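Local coordinates for YkuI protein (Bacillus subtilis, PDB 2BAS) that probably acts as a cyclic di-GMP phosphodiesterase, pairing an EAL domain with a C-terminal signalling-type domain in a two-chain assembly, at residues V269-Q272 with R273-E277; K136-E139 with L140-V144; P210-E213 with H214-S218; V175-I178 with G179-S183; Q280-T283 with H284-K288. All coordinates share one frame; numbering follows the deposited sequence.

Interaction 1 of 5, residues V269-Q272 with R273-E277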
loop_
_atom_site.group_PDB
_atom_site.type_symbol
_atom_site.label_atom_id
_atom_site.label_comp_id
_atom_site.label_asym_id
_atom_site.label_seq_id
_atom_site.Cartn_x
_atom_site.Cartn_y
_atom_site.Cartn_z
ATOM N N VAL A 269 7.340 16.084 29.802
ATOM C CA VAL A 269 7.062 15.055 30.811
ATOM C C VAL A 269 7.784 13.729 30.570
ATOM O O VAL A 269 8.228 13.077 31.519
ATOM C CB VAL A 269 5.531 14.808 30.990
ATOM C CG1 VAL A 269 4.867 14.401 29.662
ATOM C CG2 VAL A 269 5.259 13.765 32.089
ATOM N N LEU A 270 7.930 13.355 29.300
ATOM C CA LEU A 270 8.428 12.035 28.957
ATOM C C LEU A 270 9.707 12.035 28.103
ATOM O O LEU A 270 10.201 10.966 27.738
ATOM C CB LEU A 270 7.305 11.263 28.257
ATOM C CG LEU A 270 6.977 9.867 28.792
ATOM C CD1 LEU A 270 6.564 9.923 30.272
ATOM C CD2 LEU A 270 5.875 9.235 27.955
ATOM N N LYS A 271 10.251 13.221 27.817
ATOM C CA LYS A 271 11.414 13.376 26.918
ATOM C C LYS A 271 12.569 12.386 27.140
ATOM O O LYS A 271 13.087 11.803 26.181
ATOM C CB LYS A 271 11.945 14.818 26.948
ATOM C CG LYS A 271 12.953 15.142 25.827
ATOM C CD LYS A 271 13.324 16.625 25.802
ATOM C CE LYS A 271 12.195 17.499 25.219
ATOM N NZ LYS A 271 12.376 18.956 25.514
ATOM N N GLN A 272 12.966 12.201 28.398
ATOM C CA GLN A 272 14.117 11.348 28.706
ATOM C C GLN A 272 13.884 9.860 28.495
ATOM O O GLN A 272 14.727 9.185 27.912
ATOM C CB GLN A 272 14.670 11.643 30.104
ATOM C CG GLN A 272 15.207 13.063 30.231
ATOM C CD GLN A 272 15.940 13.517 28.971
ATOM O OE1 GLN A 272 16.917 12.897 28.546
ATOM N NE2 GLN A 272 15.457 14.600 28.365
ATOM N N ARG A 273 12.747 9.358 28.959
ATOM C CA ARG A 273 12.403 7.954 28.790
ATOM C C ARG A 273 12.335 7.591 27.304
ATOM O O ARG A 273 12.888 6.573 26.889
ATOM C CB ARG A 273 11.086 7.642 29.504
ATOM C CG ARG A 273 10.556 6.240 29.282
ATOM C CD ARG A 273 9.171 6.109 29.878
ATOM N NE ARG A 273 8.426 4.993 29.305
ATOM C CZ ARG A 273 7.224 4.600 29.715
ATOM N NH1 ARG A 273 6.613 5.220 30.714
ATOM N NH2 ARG A 273 6.631 3.576 29.128
ATOM N N LEU A 274 11.680 8.440 26.510
ATOM C CA LEU A 274 11.564 8.235 25.061
ATOM C C LEU A 274 12.900 8.388 24.328
ATOM O O LEU A 274 13.230 7.564 23.478
ATOM C CB LEU A 274 10.506 9.164 24.448
ATOM C CG LEU A 274 9.023 8.914 24.772
ATOM C CD1 LEU A 274 8.122 9.970 24.109
ATOM C CD2 LEU A 274 8.591 7.508 24.341
ATOM N N LYS A 275 13.659 9.434 24.661
ATOM C CA LYS A 275 14.965 9.684 24.042
ATOM C C LYS A 275 15.889 8.468 24.070
ATOM O O LYS A 275 16.493 8.129 23.049
ATOM C CB LYS A 275 15.664 10.892 24.677
ATOM C CG LYS A 275 15.564 12.205 23.889
ATOM C CD LYS A 275 16.757 12.427 22.940
ATOM C CE LYS A 275 16.637 11.641 21.639
ATOM N NZ LYS A 275 17.813 11.827 20.744
ATOM N N THR A 276 15.985 7.810 25.223
ATOM C CA THR A 276 16.835 6.627 25.357
ATOM C C THR A 276 16.169 5.393 24.760
ATOM O O THR A 276 16.834 4.568 24.136
ATOM C CB THR A 276 17.240 6.317 26.829
ATOM O OG1 THR A 276 16.150 5.699 27.521
ATOM C CG2 THR A 276 17.694 7.583 27.574
ATOM N N GLU A 277 14.859 5.268 24.948
ATOM C CA GLU A 277 14.134 4.113 24.435
ATOM C C GLU A 277 14.213 4.038 22.903
ATOM O O GLU A 277 14.222 2.942 22.329
ATOM C CB GLU A 277 12.690 4.107 24.944
ATOM C CG GLU A 277 11.989 2.752 24.834
ATOM C CD GLU A 277 11.001 2.493 25.967
ATOM O OE1 GLU A 277 10.980 1.348 26.470
ATOM O OE2 GLU A 277 10.258 3.424 26.366
#
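Leu274 N, Lys275 N and Thr276 N each reach back four residues to the carbonyls of Leu270, Lys271 and Gln272, the opening backbone bonds of helix 271-311. The first is nearly linear: Leu274 N lies 3.2 Å from Leu270 O, with 176° at the hydrogen. Lys275 N to Lys271 O is shorter, at 2.9 Å. Leu270 holds the N-cap position and takes part through its carbonyl.

Of the charged ends, Arg273 runs out extended, CG anti to the backbone N (chi1 174°), which puts the edge of its guanidinium before Glu277: NE and OE2 make a long salt bridge of 3.8 Å. Tyr256 serves both, as a cation-pi partner of Arg273 and a hydrogen-bond partner of Glu277 OE1. Lys271 pairs instead with Asp268, and Lys275 with Asp344 of the second subunit.

Packing is modest. Leu270 CB approaches Leu274 CD1 at 4.4 Å, on the side where Leu270 meets Phe46 and Leu274 meets Leu257. The stems of the two lysines come near, CG of Lys271 4.4 Å from CG of Lys275.

This first turn therefore sorts its chemistry: leucines against the EAL barrel, an arginine and glutamate sharing one tyrosine, and a lysine bridging to the partner chain.

Interaction 2 of 5, residues K136-E139 with L140-V144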
loop_
_atom_site.group_PDB
_atom_site.type_symbol
_atom_site.label_atom_id
_atom_site.label_comp_id
_atom_site.label_asym_id
_atom_site.label_seq_id
_atom_site.Cartn_x
_atom_site.Cartn_y
_atom_site.Cartn_z
ATOM N N LYS A 136 -12.379 33.624 20.541
ATOM C CA LYS A 136 -11.770 33.739 21.871
ATOM C C LYS A 136 -10.248 33.559 21.827
ATOM O O LYS A 136 -9.571 33.698 22.848
ATOM C CB LYS A 136 -12.411 32.751 22.852
ATOM C CG LYS A 136 -13.901 32.944 23.013
ATOM C CD LYS A 136 -14.523 31.898 23.915
ATOM C CE LYS A 136 -15.971 32.276 24.220
ATOM N NZ LYS A 136 -16.582 31.429 25.282
ATOM N N GLY A 137 -9.718 33.244 20.646
ATOM C CA GLY A 137 -8.272 33.169 20.449
ATOM C C GLY A 137 -7.640 31.817 20.156
ATOM O O GLY A 137 -6.434 31.663 20.340
ATOM N N ILE A 138 -8.436 30.836 19.718
ATOM C CA ILE A 138 -7.894 29.532 19.309
ATOM C C ILE A 138 -7.901 29.402 17.788
ATOM O O ILE A 138 -8.961 29.273 17.168
ATOM C CB ILE A 138 -8.659 28.317 19.901
ATOM C CG1 ILE A 138 -8.615 28.310 21.428
ATOM C CG2 ILE A 138 -8.045 27.025 19.393
ATOM C CD1 ILE A 138 -9.318 27.107 22.064
ATOM N N GLU A 139 -6.712 29.422 17.200
ATOM C CA GLU A 139 -6.562 29.307 15.758
ATOM C C GLU A 139 -7.125 27.972 15.264
ATOM O O GLU A 139 -6.809 26.915 15.814
ATOM C CB GLU A 139 -5.090 29.486 15.375
ATOM C CG GLU A 139 -4.530 30.872 15.740
ATOM C CD GLU A 139 -3.020 30.983 15.566
ATOM O OE1 GLU A 139 -2.556 32.001 15.006
ATOM O OE2 GLU A 139 -2.294 30.054 15.983
ATOM N N LEU A 140 -7.969 28.032 14.237
ATOM C CA LEU A 140 -8.646 26.848 13.694
ATOM C C LEU A 140 -7.715 25.717 13.264
ATOM O O LEU A 140 -8.123 24.548 13.248
ATOM C CB LEU A 140 -9.556 27.232 12.524
ATOM C CG LEU A 140 -10.778 28.101 12.837
ATOM C CD1 LEU A 140 -11.397 28.648 11.557
ATOM C CD2 LEU A 140 -11.812 27.338 13.662
ATOM N N HIS A 141 -6.474 26.063 12.925
ATOM C CA HIS A 141 -5.501 25.077 12.463
ATOM C C HIS A 141 -5.025 24.163 13.587
ATOM O O HIS A 141 -4.269 23.232 13.345
ATOM C CB HIS A 141 -4.314 25.737 11.732
ATOM C CG HIS A 141 -3.399 26.537 12.616
ATOM N ND1 HIS A 141 -3.271 27.904 12.508
ATOM C CD2 HIS A 141 -2.549 26.160 13.602
ATOM C CE1 HIS A 141 -2.391 28.337 13.394
ATOM N NE2 HIS A 141 -1.941 27.299 14.074
ATOM N N ARG A 142 -5.468 24.435 14.809
ATOM C CA ARG A 142 -5.081 23.628 15.962
ATOM C C ARG A 142 -6.022 22.455 16.218
ATOM O O ARG A 142 -5.737 21.597 17.065
ATOM C CB ARG A 142 -5.012 24.502 17.209
ATOM C CG ARG A 142 -3.798 25.423 17.257
ATOM C CD ARG A 142 -3.946 26.439 18.391
ATOM N NE ARG A 142 -4.043 25.794 19.701
ATOM C CZ ARG A 142 -4.427 26.402 20.819
ATOM N NH1 ARG A 142 -4.766 27.689 20.814
ATOM N NH2 ARG A 142 -4.476 25.713 21.952
ATOM N N PHE A 143 -7.139 22.426 15.495
ATOM C CA PHE A 143 -8.149 21.395 15.684
ATOM C C PHE A 143 -7.913 20.186 14.804
ATOM O O PHE A 143 -7.732 20.307 13.590
ATOM C CB PHE A 143 -9.552 21.937 15.407
ATOM C CG PHE A 143 -10.027 22.942 16.420
ATOM C CD1 PHE A 143 -10.096 24.299 16.093
ATOM C CD2 PHE A 143 -10.412 22.541 17.699
ATOM C CE1 PHE A 143 -10.547 25.234 17.022
ATOM C CE2 PHE A 143 -10.854 23.475 18.631
ATOM C CZ PHE A 143 -10.925 24.820 18.294
ATOM N N VAL A 144 -7.922 19.013 15.426
ATOM C CA VAL A 144 -7.871 17.770 14.672
ATOM C C VAL A 144 -9.194 17.015 14.848
ATOM O O VAL A 144 -9.492 16.474 15.915
ATOM C CB VAL A 144 -6.637 16.913 15.023
ATOM C CG1 VAL A 144 -6.640 15.637 14.210
ATOM C CG2 VAL A 144 -5.360 17.683 14.731
#
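Glu139 O takes the backbone N-H of Arg142 at 3.0 Å, closing the short 3-10 turn 140-142 that leads into strand 143-147, while upstream Gly137, at positive phi (113°), ends the preceding helix in a Schellman motif.

Ile138 is the hub of the side chains. Its CG2 branch lies over one face of the Arg142 guanidinium, toward the rim, 3.6 Å from NH1. The same methyl reaches the end of the Phe143 ring, with CG2 3.8 Å from CZ, and Ile138 crosses both partners at about a right angle. The arginine gets there by a bend at chi3 (61°), which turns its head back beside Ile138; NE is then hydrogen-bonded to Leu107 O. With a leucine in place of Arg142, the carbonyl of Leu107 would probably lose this side-chain donor and the methyl of Ile138 its flat cover.

On the more exposed side, Glu139 and His141 lie side by side and point the same way. Glu139 CB sits over the imidazole face, 3.9 Å from the ring centroid, a CH-pi contact. Farther out, the carboxylate of Glu139 reaches the CE1-NE2 side of the ring, the two planes 53° apart, and the angle is too poor for a hydrogen bond to NE2.

The chemistry divides the turn in two: a mostly apolar inner side, where Ile138 and Phe143 both rest on Ile109 and the buried arginine has a backbone acceptor, and an outer side where a carboxylate and an imidazole meet without a hydrogen bond joining them.

Interaction 3 of 5, residues P210-E213 with H214-S218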
loop_
_atom_site.group_PDB
_atom_site.type_symbol
_atom_site.label_atom_id
_atom_site.label_comp_id
_atom_site.label_asym_id
_atom_site.label_seq_id
_atom_site.Cartn_x
_atom_site.Cartn_y
_atom_site.Cartn_z
ATOM N N PRO A 210 2.511 -11.495 9.180
ATOM C CA PRO A 210 1.166 -11.923 8.802
ATOM C C PRO A 210 0.518 -10.861 7.890
ATOM O O PRO A 210 1.063 -9.754 7.724
ATOM C CB PRO A 210 0.440 -11.986 10.145
ATOM C CG PRO A 210 1.090 -10.904 10.954
ATOM C CD PRO A 210 2.548 -10.956 10.556
ATOM N N SER A 211 -0.633 -11.198 7.316
ATOM C CA SER A 211 -1.381 -10.289 6.450
ATOM C C SER A 211 -1.443 -8.848 6.978
ATOM O O SER A 211 -1.202 -7.897 6.229
ATOM C CB SER A 211 -2.800 -10.823 6.234
ATOM O OG SER A 211 -2.803 -12.012 5.462
ATOM N N TYR A 212 -1.751 -8.701 8.268
ATOM C CA TYR A 212 -1.948 -7.384 8.885
ATOM C C TYR A 212 -0.769 -6.422 8.734
ATOM O O TYR A 212 -0.969 -5.227 8.472
ATOM C CB TYR A 212 -2.353 -7.511 10.361
ATOM C CG TYR A 212 -2.711 -6.184 10.994
ATOM C CD1 TYR A 212 -3.842 -5.480 10.581
ATOM C CD2 TYR A 212 -1.915 -5.624 11.998
ATOM C CE1 TYR A 212 -4.179 -4.257 11.150
ATOM C CE2 TYR A 212 -2.247 -4.389 12.579
ATOM C CZ TYR A 212 -3.383 -3.717 12.143
ATOM O OH TYR A 212 -3.737 -2.507 12.693
ATOM N N GLU A 213 0.449 -6.939 8.896
ATOM C CA GLU A 213 1.647 -6.124 8.739
ATOM C C GLU A 213 1.885 -5.721 7.268
ATOM O O GLU A 213 2.410 -4.650 6.980
ATOM C CB GLU A 213 2.857 -6.838 9.318
ATOM C CG GLU A 213 3.917 -5.874 9.830
ATOM C CD GLU A 213 4.933 -6.509 10.787
ATOM O OE1 GLU A 213 4.654 -7.583 11.383
ATOM O OE2 GLU A 213 6.020 -5.904 10.942
ATOM N N HIS A 214 1.469 -6.556 6.331
ATOM C CA HIS A 214 1.587 -6.167 4.945
ATOM C C HIS A 214 0.598 -5.059 4.580
ATOM O O HIS A 214 0.964 -4.103 3.900
ATOM C CB HIS A 214 1.450 -7.368 4.033
ATOM C CG HIS A 214 2.583 -8.334 4.153
ATOM N ND1 HIS A 214 2.428 -9.695 3.965
ATOM C CD2 HIS A 214 3.886 -8.141 4.460
ATOM C CE1 HIS A 214 3.597 -10.294 4.117
ATOM N NE2 HIS A 214 4.496 -9.373 4.425
ATOM N N VAL A 215 -0.638 -5.171 5.058
ATOM C CA VAL A 215 -1.645 -4.140 4.838
ATOM C C VAL A 215 -1.181 -2.787 5.377
ATOM O O VAL A 215 -1.311 -1.775 4.690
ATOM C CB VAL A 215 -3.019 -4.527 5.451
ATOM C CG1 VAL A 215 -3.985 -3.336 5.448
ATOM C CG2 VAL A 215 -3.629 -5.738 4.715
ATOM N N LEU A 216 -0.630 -2.767 6.591
ATOM C CA LEU A 216 -0.117 -1.527 7.178
ATOM C C LEU A 216 1.020 -0.937 6.361
ATOM O O LEU A 216 1.120 0.284 6.207
ATOM C CB LEU A 216 0.341 -1.741 8.626
ATOM C CG LEU A 216 -0.765 -1.921 9.674
ATOM C CD1 LEU A 216 -0.160 -1.967 11.066
ATOM C CD2 LEU A 216 -1.834 -0.817 9.582
ATOM N N TYR A 217 1.873 -1.819 5.852
ATOM C CA TYR A 217 3.006 -1.430 5.023
ATOM C C TYR A 217 2.573 -0.686 3.742
ATOM O O TYR A 217 3.148 0.356 3.416
ATOM C CB TYR A 217 3.894 -2.660 4.734
ATOM C CG TYR A 217 4.796 -2.551 3.527
ATOM C CD1 TYR A 217 5.980 -1.806 3.571
ATOM C CD2 TYR A 217 4.467 -3.216 2.334
ATOM C CE1 TYR A 217 6.820 -1.724 2.437
ATOM C CE2 TYR A 217 5.287 -3.136 1.203
ATOM C CZ TYR A 217 6.457 -2.394 1.262
ATOM O OH TYR A 217 7.251 -2.325 0.142
ATOM N N SER A 218 1.556 -1.189 3.045
ATOM C CA SER A 218 1.066 -0.508 1.848
ATOM C C SER A 218 0.367 0.811 2.180
ATOM O O SER A 218 0.439 1.777 1.405
ATOM C CB SER A 218 0.147 -1.406 1.016
ATOM O OG SER A 218 -1.113 -1.545 1.637
#
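Leu216 lies over one face of the Tyr212 ring, one helical turn on. Its CG stands 4.2 Å from the ring centroid and 20° off the normal, a CH-pi contact displaced toward the rim, while CD1 comes to 3.5 Å from Tyr212 CE2. Tyr212 CG is anti to the backbone N (chi1 -174°), which lays the ring face against the leucine of the next turn. The two side chains cross obliquely, and Leu216 CD2 reaches as far as Tyr212 OH at 4.0 Å.

On another side of the helix, His214 presents a ring face to the carbonyl of Pro210, again toward the rim, with ND1 4.0 Å from Pro210 O.

Behind these groups stand the main-chain bonds that fix their spacing. Val215 N meets Ser211 O nearly straight at 3.0 Å, Leu216 N reaches Tyr212 O at 3.1 Å, and Tyr217 N binds Glu213 O at the same length. Ser218 OG turns back to donate to the carbonyl of Val215.

Farther out, Tyr212 OH makes a weak hydrogen bond to Asp199 O, and Tyr243 of helix 238-246 packs on Leu216. The second subunit covers another side: Lys225 of that chain makes a cation-pi contact with Tyr217, and its Ala189 packs on Val215.

These are the first two turns of helix 211-226, a barrel helix, with Pro210 at the N-cap and i to i+4 bonds from Ser211 onward; the helix here helps form the dimer interface of the EAL domain.

Interaction 4 of 5, residues V175-I178 with G179-S183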
loop_
_atom_site.group_PDB
_atom_site.type_symbol
_atom_site.label_atom_id
_atom_site.label_comp_id
_atom_site.label_asym_id
_atom_site.label_seq_id
_atom_site.Cartn_x
_atom_site.Cartn_y
_atom_site.Cartn_z
ATOM N N VAL A 175 -8.323 10.440 10.016
ATOM C CA VAL A 175 -9.191 9.288 9.783
ATOM C C VAL A 175 -8.811 8.204 10.806
ATOM O O VAL A 175 -7.637 8.020 11.134
ATOM C CB VAL A 175 -9.129 8.783 8.318
ATOM C CG1 VAL A 175 -9.824 7.453 8.163
ATOM C CG2 VAL A 175 -9.789 9.791 7.383
ATOM N N ASP A 176 -9.778 7.477 11.266
ATOM C CA ASP A 176 -9.697 6.542 12.395
ATOM C C ASP A 176 -9.802 5.087 11.890
ATOM O O ASP A 176 -10.244 4.839 10.761
ATOM C CB ASP A 176 -10.847 6.819 13.371
ATOM C CG ASP A 176 -10.554 6.341 14.790
ATOM O OD1 ASP A 176 -9.459 5.711 15.042
ATOM O OD2 ASP A 176 -11.405 6.568 15.733
ATOM N N ASN A 177 -9.377 4.182 12.766
ATOM C CA ASN A 177 -9.390 2.709 12.534
ATOM C C ASN A 177 -8.798 2.298 11.175
ATOM O O ASN A 177 -9.405 1.538 10.407
ATOM C CB ASN A 177 -10.823 2.170 12.554
ATOM C CG ASN A 177 -11.552 2.428 13.869
ATOM O OD1 ASN A 177 -10.924 2.802 14.857
ATOM N ND2 ASN A 177 -12.857 2.249 13.941
ATOM N N ILE A 178 -7.623 2.784 10.873
ATOM C CA ILE A 178 -6.973 2.440 9.602
ATOM C C ILE A 178 -6.176 1.135 9.766
ATOM O O ILE A 178 -5.551 0.895 10.815
ATOM C CB ILE A 178 -6.039 3.567 9.160
ATOM C CG1 ILE A 178 -6.787 4.874 8.876
ATOM C CG2 ILE A 178 -5.271 3.237 7.875
ATOM C CD1 ILE A 178 -7.866 4.725 7.797
ATOM N N GLY A 179 -6.245 0.341 8.707
ATOM C CA GLY A 179 -5.561 -0.955 8.615
ATOM C C GLY A 179 -6.530 -2.114 8.872
ATOM O O GLY A 179 -6.455 -3.168 8.221
ATOM N N LYS A 180 -7.420 -1.885 9.805
ATOM C CA LYS A 180 -8.381 -2.899 10.229
ATOM C C LYS A 180 -9.777 -2.754 9.570
ATOM O O LYS A 180 -10.054 -3.269 8.485
ATOM C CB LYS A 180 -8.549 -2.813 11.749
ATOM C CG LYS A 180 -9.425 -3.923 12.330
ATOM C CD LYS A 180 -8.647 -5.193 12.694
ATOM C CE LYS A 180 -9.467 -6.157 13.557
ATOM N NZ LYS A 180 -8.711 -7.342 13.984
ATOM N N GLU A 181 -10.650 -2.058 10.225
ATOM C CA GLU A 181 -12.037 -1.921 9.756
ATOM C C GLU A 181 -12.170 -0.904 8.634
ATOM O O GLU A 181 -13.003 -1.040 7.729
ATOM C CB GLU A 181 -12.877 -1.520 10.932
ATOM C CG GLU A 181 -12.078 -1.613 12.234
ATOM C CD GLU A 181 -12.586 -2.688 13.199
ATOM O OE1 GLU A 181 -12.050 -2.804 14.367
ATOM O OE2 GLU A 181 -13.546 -3.475 12.851
ATOM N N SER A 182 -11.373 0.094 8.690
ATOM C CA SER A 182 -11.382 1.104 7.666
ATOM C C SER A 182 -10.057 1.020 6.940
ATOM O O SER A 182 -9.129 1.780 7.223
ATOM C CB SER A 182 -11.572 2.479 8.291
ATOM O OG SER A 182 -11.331 3.482 7.321
ATOM N N SER A 183 -9.996 0.080 6.012
ATOM C CA SER A 183 -8.782 -0.148 5.220
ATOM C C SER A 183 -9.104 -0.164 3.719
ATOM O O SER A 183 -9.177 -1.229 3.088
ATOM C CB SER A 183 -8.136 -1.489 5.608
ATOM O OG SER A 183 -9.037 -2.564 5.383
#
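Ile178 and Ser182 meet across the turn closed by Ser182 N and Asn177 O, CD1 being the atom of the isoleucine that comes back to the serine. CB starts 4.1 Å from Ser182 O. From it the CG2 branch passes beside the next peptide, near Gly179 N. The other branch, CG1, is anti to the carbonyl carbon, and the second torsion (chi2 -58°) folds its tip toward the serine, where CD1 lies 3.3 Å from Ser182 O and 3.7 Å from Ser182 OG. The CA hydrogen of Ile178 points almost straight at that same oxygen, 3.3 Å from CA to Ser182 O. An alanine here would lose both the CG2 and CD1 contacts and would probably leave a gap beside Ser182 and beside Leu196, on which the isoleucine also packs.

The closing bond, Ser182 N to Asn177 O, is 3.0 Å long, with the donor nearly in line with the carbonyl. Ser182 CB also comes to 3.7 Å from Asp176 O. Just upstream, Asp176 OD1 accepts the backbone N-H of Asn177 at 2.7 Å, from above the carboxylate plane. Gly179 has positive phi (101°), where a side chain would clash with the carbonyl of Ile178.

The turn lies where strand 172-178 gives way to the loop before helix 185-191. Ile178 and Val175 bond through their backbones to strand 195-199, the neighbouring barrel strand, and Lys180 O and Ser183 OG take hydrogen bonds with Asn184 and Asp186 of the second subunit.

Interaction 5 of 5, residues Q280-T283 with H284-K288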
loop_
_atom_site.group_PDB
_atom_site.type_symbol
_atom_site.label_atom_id
_atom_site.label_comp_id
_atom_site.label_asym_id
_atom_site.label_seq_id
_atom_site.Cartn_x
_atom_site.Cartn_y
_atom_site.Cartn_z
ATOM N N GLN A 280 17.747 2.609 21.678
ATOM C CA GLN A 280 17.760 1.158 21.632
ATOM C C GLN A 280 17.222 0.719 20.273
ATOM O O GLN A 280 17.856 -0.095 19.598
ATOM C CB GLN A 280 16.933 0.551 22.765
ATOM C CG GLN A 280 17.410 0.928 24.171
ATOM C CD GLN A 280 16.407 0.557 25.262
ATOM O OE1 GLN A 280 16.096 -0.617 25.462
ATOM N NE2 GLN A 280 15.907 1.562 25.978
ATOM N N PHE A 281 16.080 1.292 19.867
ATOM C CA PHE A 281 15.463 1.018 18.564
ATOM C C PHE A 281 16.408 1.294 17.392
ATOM O O PHE A 281 16.477 0.497 16.448
ATOM C CB PHE A 281 14.184 1.833 18.355
ATOM C CG PHE A 281 13.096 1.576 19.374
ATOM C CD1 PHE A 281 12.246 2.604 19.760
ATOM C CD2 PHE A 281 12.915 0.320 19.945
ATOM C CE1 PHE A 281 11.236 2.391 20.691
ATOM C CE2 PHE A 281 11.905 0.104 20.888
ATOM C CZ PHE A 281 11.066 1.141 21.253
ATOM N N ILE A 282 17.124 2.417 17.454
ATOM C CA ILE A 282 18.078 2.790 16.405
ATOM C C ILE A 282 19.212 1.765 16.293
ATOM O O ILE A 282 19.461 1.235 15.211
ATOM C CB ILE A 282 18.640 4.220 16.614
ATOM C CG1 ILE A 282 17.521 5.256 16.468
ATOM C CG2 ILE A 282 19.787 4.511 15.634
ATOM C CD1 ILE A 282 17.915 6.662 16.889
ATOM N N THR A 283 19.872 1.478 17.414
ATOM C CA THR A 283 20.989 0.520 17.455
ATOM C C THR A 283 20.585 -0.897 17.039
ATOM O O THR A 283 21.364 -1.608 16.406
ATOM C CB THR A 283 21.664 0.485 18.843
ATOM O OG1 THR A 283 20.659 0.365 19.853
ATOM C CG2 THR A 283 22.448 1.768 19.091
ATOM N N HIS A 284 19.362 -1.300 17.387
ATOM C CA HIS A 284 18.853 -2.607 16.978
ATOM C C HIS A 284 18.569 -2.627 15.477
ATOM O O HIS A 284 18.754 -3.662 14.830
ATOM C CB HIS A 284 17.616 -3.016 17.786
ATOM C CG HIS A 284 17.072 -4.366 17.418
ATOM N ND1 HIS A 284 17.732 -5.541 17.710
ATOM C CD2 HIS A 284 15.931 -4.725 16.782
ATOM C CE1 HIS A 284 17.020 -6.565 17.270
ATOM N NE2 HIS A 284 15.923 -6.096 16.704
ATOM N N GLU A 285 18.137 -1.487 14.932
ATOM C CA GLU A 285 17.870 -1.371 13.494
ATOM C C GLU A 285 19.140 -1.237 12.664
ATOM O O GLU A 285 19.217 -1.796 11.554
ATOM C CB GLU A 285 16.918 -0.224 13.172
ATOM C CG GLU A 285 15.467 -0.510 13.518
ATOM C CD GLU A 285 14.864 -1.689 12.759
ATOM O OE1 GLU A 285 15.225 -1.917 11.571
ATOM O OE2 GLU A 285 14.003 -2.372 13.365
ATOM N N LYS A 286 20.118 -0.492 13.198
ATOM C CA LYS A 286 21.421 -0.352 12.556
ATOM C C LYS A 286 21.978 -1.753 12.349
ATOM O O LYS A 286 22.303 -2.137 11.221
ATOM C CB LYS A 286 22.396 0.475 13.409
ATOM C CG LYS A 286 21.989 1.929 13.696
ATOM C CD LYS A 286 22.109 2.843 12.479
ATOM C CE LYS A 286 23.480 3.473 12.369
ATOM N NZ LYS A 286 23.801 4.272 13.570
ATOM N N LYS A 287 22.038 -2.509 13.448
ATOM C CA LYS A 287 22.550 -3.882 13.483
ATOM C C LYS A 287 21.784 -4.786 12.526
ATOM O O LYS A 287 22.376 -5.632 11.861
ATOM C CB LYS A 287 22.484 -4.439 14.913
ATOM C CG LYS A 287 23.108 -5.827 15.109
ATOM C CD LYS A 287 23.237 -6.221 16.588
ATOM C CE LYS A 287 21.881 -6.492 17.251
ATOM N NZ LYS A 287 21.972 -6.658 18.739
ATOM N N LYS A 288 20.472 -4.587 12.451
ATOM C CA LYS A 288 19.615 -5.371 11.580
ATOM C C LYS A 288 19.864 -5.061 10.104
ATOM O O LYS A 288 19.867 -5.965 9.277
ATOM C CB LYS A 288 18.152 -5.123 11.947
ATOM C CG LYS A 288 17.158 -6.078 11.320
ATOM C CD LYS A 288 15.818 -5.957 12.031
ATOM C CE LYS A 288 14.754 -6.825 11.391
ATOM N NZ LYS A 288 13.499 -6.715 12.190
#
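Four backbone hydrogen bonds join Gln280-Thr283 to His284-Lys288, each from an amide to the carbonyl four residues before. The shortest is Lys286 N to Ile282 O at 2.7 Å. His284 N meets Gln280 O at 2.9 Å, and Glu285 N meets Phe281 O at 3.0 Å. Lys287 N, at 3.2 Å from Thr283 O, approaches from above the carbonyl plane, 38° out of it.

These are interior turns of helix 271-311, the long helix that runs from the EAL barrel toward the C-terminal domain. One side of it lies against barrel helix 238-246, where Phe281 packs on Gln242 and Ile282 on Trp245.

Among the apolar contacts, Ile282 and Lys286 lie side by side and point the same way, CG2 of Ile282 3.9 Å from CG of Lys286. Lys286 bends at chi2, chi3 and chi4, so that its stem stays beside Ile282 while the amine leads away. Leu375 of the second subunit packs on both Lys286 and Glu285.

Of the polar ends, Thr283 OG1 sits between the backbone N and the carbonyl carbon (chi1 48°), from where it is hydrogen-bonded to His279 O in the preceding turn. Glu285 OE2 has a long, weak ion pair with Arg246, and Lys286 NZ another with Glu341 of the second subunit.

In the fold
Interactions 2, 3 and 4 belong to the EAL barrel, whereas 1 and 5 lie along helix 271-311, centres 17 Å apart, as it leads away toward the C-terminal domain. Interactions 3 and 4 touch directly: Val215 CG1 lies 3.7 Å from Gly179 O, and Leu216 CD2 3.9 Å from Gly179 CA. Both meet the second subunit, as do 1 and 5. Interaction 2 enters strand 143-147, next to strand 172-178 of interaction 4, and their nearest atoms are about 7 Å apart. Asp176 of interaction 4 stands close to Glu233, an acidic pair consistent with the metal-binding region of EAL domains. Interactions 3 and 5 come within about 8 Å at their nearest atoms.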